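Local coordinates for uncharacterized protein (Parabacteroides merdae, PDB 4MXN) that is uncharacterised but probably acts as a family 28 glycoside hydrolase, perhaps on pectin-type polysaccharides, with a right-handed parallel beta-helix fold, at residues A147-D158 and A170-N181. Numbering follows the deposited sequence.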
# COMPACT_ATOMS: atom_id res chain seq x y z
N ALA A 147 -8.33 -7.80 7.13
CA ALA A 147 -7.43 -6.69 7.45
C ALA A 147 -6.59 -6.32 6.21
O ALA A 147 -6.00 -7.20 5.59
CB ALA A 147 -6.55 -7.05 8.63
N PRO A 148 -6.62 -5.04 5.78
CA PRO A 148 -5.91 -4.68 4.56
C PRO A 148 -4.42 -4.49 4.74
O PRO A 148 -3.93 -4.03 5.78
CB PRO A 148 -6.56 -3.35 4.15
CG PRO A 148 -6.96 -2.72 5.43
CD PRO A 148 -7.35 -3.87 6.33
N ALA A 149 -3.70 -4.78 3.67
CA ALA A 149 -2.29 -4.45 3.55
C ALA A 149 -2.21 -2.95 3.26
O ALA A 149 -3.24 -2.31 3.01
CB ALA A 149 -1.67 -5.26 2.40
N LEU A 150 -1.01 -2.36 3.28
CA LEU A 150 -0.93 -0.94 2.91
C LEU A 150 -0.90 -0.84 1.39
O LEU A 150 -1.61 -0.01 0.82
CB LEU A 150 0.27 -0.24 3.55
CG LEU A 150 0.21 -0.13 5.06
CD1 LEU A 150 1.53 0.33 5.62
CD2 LEU A 150 -0.86 0.82 5.53
N ILE A 151 -0.12 -1.72 0.74
CA ILE A 151 0.03 -1.84 -0.72
C ILE A 151 -0.09 -3.31 -1.13
O ILE A 151 0.51 -4.18 -0.50
CB ILE A 151 1.42 -1.25 -1.16
CG1 ILE A 151 1.47 0.28 -1.03
CG2 ILE A 151 1.86 -1.74 -2.53
CD1 ILE A 151 2.98 0.83 -1.05
N CYS A 152 -0.86 -3.57 -2.19
CA CYS A 152 -1.00 -4.92 -2.74
C CYS A 152 -1.09 -4.86 -4.26
O CYS A 152 -2.03 -4.25 -4.79
CB CYS A 152 -2.20 -5.65 -2.14
SG CYS A 152 -2.39 -7.37 -2.71
N MSE A 153 -0.14 -5.50 -4.96
CA MSE A 153 -0.14 -5.56 -6.43
C MSE A 153 -0.23 -6.99 -6.89
O MSE A 153 0.56 -7.83 -6.47
CB MSE A 153 1.11 -4.90 -7.04
CG MSE A 153 0.95 -3.43 -7.29
SE MSE A 153 1.72 -2.42 -5.81
CE MSE A 153 0.98 -0.68 -6.29
N GLU A 154 -1.18 -7.28 -7.78
CA GLU A 154 -1.33 -8.63 -8.31
C GLU A 154 -1.43 -8.61 -9.83
O GLU A 154 -2.31 -7.94 -10.38
CB GLU A 154 -2.52 -9.37 -7.69
CG GLU A 154 -2.49 -10.87 -7.97
CD GLU A 154 -3.69 -11.66 -7.50
OE1 GLU A 154 -4.31 -11.28 -6.48
OE2 GLU A 154 -4.01 -12.68 -8.15
N GLY A 155 -0.56 -9.37 -10.48
CA GLY A 155 -0.53 -9.50 -11.94
C GLY A 155 -0.18 -8.21 -12.67
O GLY A 155 -0.55 -8.04 -13.83
N CYS A 156 0.54 -7.31 -12.00
CA CYS A 156 0.92 -6.02 -12.55
C CYS A 156 2.28 -6.07 -13.24
O CYS A 156 3.10 -6.93 -12.94
CB CYS A 156 0.88 -4.96 -11.45
SG CYS A 156 -0.78 -4.65 -10.79
N GLU A 157 2.50 -5.15 -14.19
CA GLU A 157 3.77 -5.05 -14.92
C GLU A 157 4.30 -3.62 -14.85
O GLU A 157 3.51 -2.70 -15.00
CB GLU A 157 3.55 -5.47 -16.39
CG GLU A 157 3.32 -6.96 -16.58
CD GLU A 157 3.33 -7.48 -18.00
OE1 GLU A 157 3.63 -6.70 -18.94
OE2 GLU A 157 3.03 -8.68 -18.18
N ASP A 158 5.62 -3.43 -14.63
CA ASP A 158 6.28 -2.11 -14.56
C ASP A 158 5.69 -1.31 -13.38
O ASP A 158 4.86 -0.41 -13.57
CB ASP A 158 6.20 -1.35 -15.91
CG ASP A 158 6.69 -2.14 -17.12
OD1 ASP A 158 7.65 -2.93 -16.97
OD2 ASP A 158 6.12 -1.98 -18.22
N ALA A 170 -2.31 -2.78 8.88
CA ALA A 170 -3.33 -3.61 9.53
C ALA A 170 -3.09 -5.09 9.27
O ALA A 170 -3.62 -5.94 9.97
CB ALA A 170 -4.71 -3.21 9.03
N ASN A 171 -2.28 -5.39 8.24
CA ASN A 171 -1.93 -6.76 7.89
C ASN A 171 -0.43 -6.74 7.53
O ASN A 171 0.37 -6.35 8.37
CB ASN A 171 -2.85 -7.28 6.79
CG ASN A 171 -3.04 -8.78 6.82
OD1 ASN A 171 -2.13 -9.54 7.16
ND2 ASN A 171 -4.21 -9.25 6.44
N VAL A 172 -0.06 -7.09 6.30
CA VAL A 172 1.32 -7.03 5.79
C VAL A 172 1.45 -5.63 5.18
O VAL A 172 0.45 -5.08 4.76
CB VAL A 172 1.59 -8.22 4.81
CG1 VAL A 172 2.89 -8.04 4.02
CG2 VAL A 172 1.61 -9.55 5.55
N ALA A 173 2.64 -5.01 5.20
CA ALA A 173 2.74 -3.67 4.61
C ALA A 173 2.64 -3.72 3.07
O ALA A 173 1.91 -2.91 2.48
CB ALA A 173 4.03 -3.00 5.02
N GLU A 174 3.38 -4.64 2.43
CA GLU A 174 3.45 -4.74 0.97
C GLU A 174 3.24 -6.14 0.49
O GLU A 174 3.89 -7.05 1.00
CB GLU A 174 4.84 -4.30 0.46
CG GLU A 174 5.32 -2.89 0.76
CD GLU A 174 6.82 -2.73 0.57
OE1 GLU A 174 7.30 -2.78 -0.59
OE2 GLU A 174 7.54 -2.59 1.58
N ILE A 175 2.42 -6.32 -0.54
CA ILE A 175 2.18 -7.64 -1.14
C ILE A 175 2.41 -7.54 -2.63
O ILE A 175 1.82 -6.67 -3.28
CB ILE A 175 0.77 -8.21 -0.82
CG1 ILE A 175 0.54 -8.40 0.71
CG2 ILE A 175 0.52 -9.54 -1.60
CD1 ILE A 175 -0.88 -8.71 1.07
N TYR A 176 3.30 -8.39 -3.17
CA TYR A 176 3.60 -8.45 -4.61
C TYR A 176 3.34 -9.87 -5.04
O TYR A 176 3.99 -10.80 -4.54
CB TYR A 176 5.03 -7.97 -4.94
CG TYR A 176 5.32 -6.58 -4.42
CD1 TYR A 176 4.79 -5.45 -5.05
CD2 TYR A 176 6.07 -6.39 -3.27
CE1 TYR A 176 5.01 -4.17 -4.54
CE2 TYR A 176 6.30 -5.11 -2.75
CZ TYR A 176 5.77 -4.01 -3.40
OH TYR A 176 5.97 -2.75 -2.89
N LYS A 177 2.32 -10.05 -5.88
CA LYS A 177 1.91 -11.36 -6.34
C LYS A 177 1.83 -11.38 -7.86
O LYS A 177 1.11 -10.56 -8.43
CB LYS A 177 0.54 -11.73 -5.72
CG LYS A 177 0.06 -13.12 -6.12
CD LYS A 177 -1.21 -13.54 -5.39
CE LYS A 177 -1.74 -14.86 -5.91
NZ LYS A 177 -0.80 -16.00 -5.68
N ASP A 178 2.57 -12.31 -8.51
CA ASP A 178 2.59 -12.54 -9.97
C ASP A 178 2.85 -11.24 -10.75
O ASP A 178 2.24 -11.01 -11.78
CB ASP A 178 1.26 -13.19 -10.44
CG ASP A 178 0.87 -14.46 -9.71
OD1 ASP A 178 1.79 -15.23 -9.33
OD2 ASP A 178 -0.34 -14.70 -9.55
N CYS A 179 3.76 -10.41 -10.24
CA CYS A 179 4.11 -9.14 -10.87
C CYS A 179 5.40 -9.28 -11.68
O CYS A 179 6.22 -10.16 -11.42
CB CYS A 179 4.24 -8.03 -9.83
SG CYS A 179 2.70 -7.56 -9.03
N HIS A 180 5.57 -8.39 -12.68
CA HIS A 180 6.75 -8.32 -13.54
C HIS A 180 7.35 -6.93 -13.44
O HIS A 180 6.61 -5.96 -13.55
CB HIS A 180 6.40 -8.61 -15.02
CG HIS A 180 6.03 -10.03 -15.34
ND1 HIS A 180 4.71 -10.45 -15.33
CD2 HIS A 180 6.81 -11.05 -15.77
CE1 HIS A 180 4.73 -11.71 -15.73
NE2 HIS A 180 5.97 -12.12 -15.98
N ASN A 181 8.68 -6.84 -13.34
CA ASN A 181 9.43 -5.58 -13.35
C ASN A 181 8.94 -4.62 -12.26
O ASN A 181 8.34 -3.58 -12.54
CB ASN A 181 9.41 -4.91 -14.75
CG ASN A 181 10.33 -3.71 -14.87
OD1 ASN A 181 11.27 -3.54 -14.10
ND2 ASN A 181 10.05 -2.82 -15.81
O HOH W 1 -3.14 -1.46 6.47
O HOH W 2 -2.64 -13.66 -10.23
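E154 and K177 sit in register on successive rungs of a parallel beta-helix, their side chains running alongside each other and pointing the same way. Followed outward from the backbone, E154 CB passes the carbonyl oxygen of K177; CG, anti to the backbone N (chi1 -166°), comes 3.6 Å from K177 O and lies beside K177 CB; CD rests 3.8 Å from K177 CD. At the tip, OE1 lies near K177 CD and OE2 near K177 CE. K177 bends at its last torsion (chi4 63°) and its end leads away, with NZ 5.2 Å from E154 OE2, while a bridging water donates to both E154 OE2 and D178 OD2. With an alanine in place of E154, the lysine's methylenes would probably lose their neighbour and the water one of its two carboxylate partners. Beneath them the strands pair by straight backbone bonds, M153 N to I175 O (2.8 Å) and K177 N to M153 O (2.9 Å). On the inward face I161 of strand 159-162 touches the side chains of M153 and Y176. The Y176 hydroxyl donates to E174 OE1 at 2.7 Å. E154 and K177 thus meet through their methylenes with charged ends apart, while the carboxylates of E154 and D178, probably mutually repulsive, share a water.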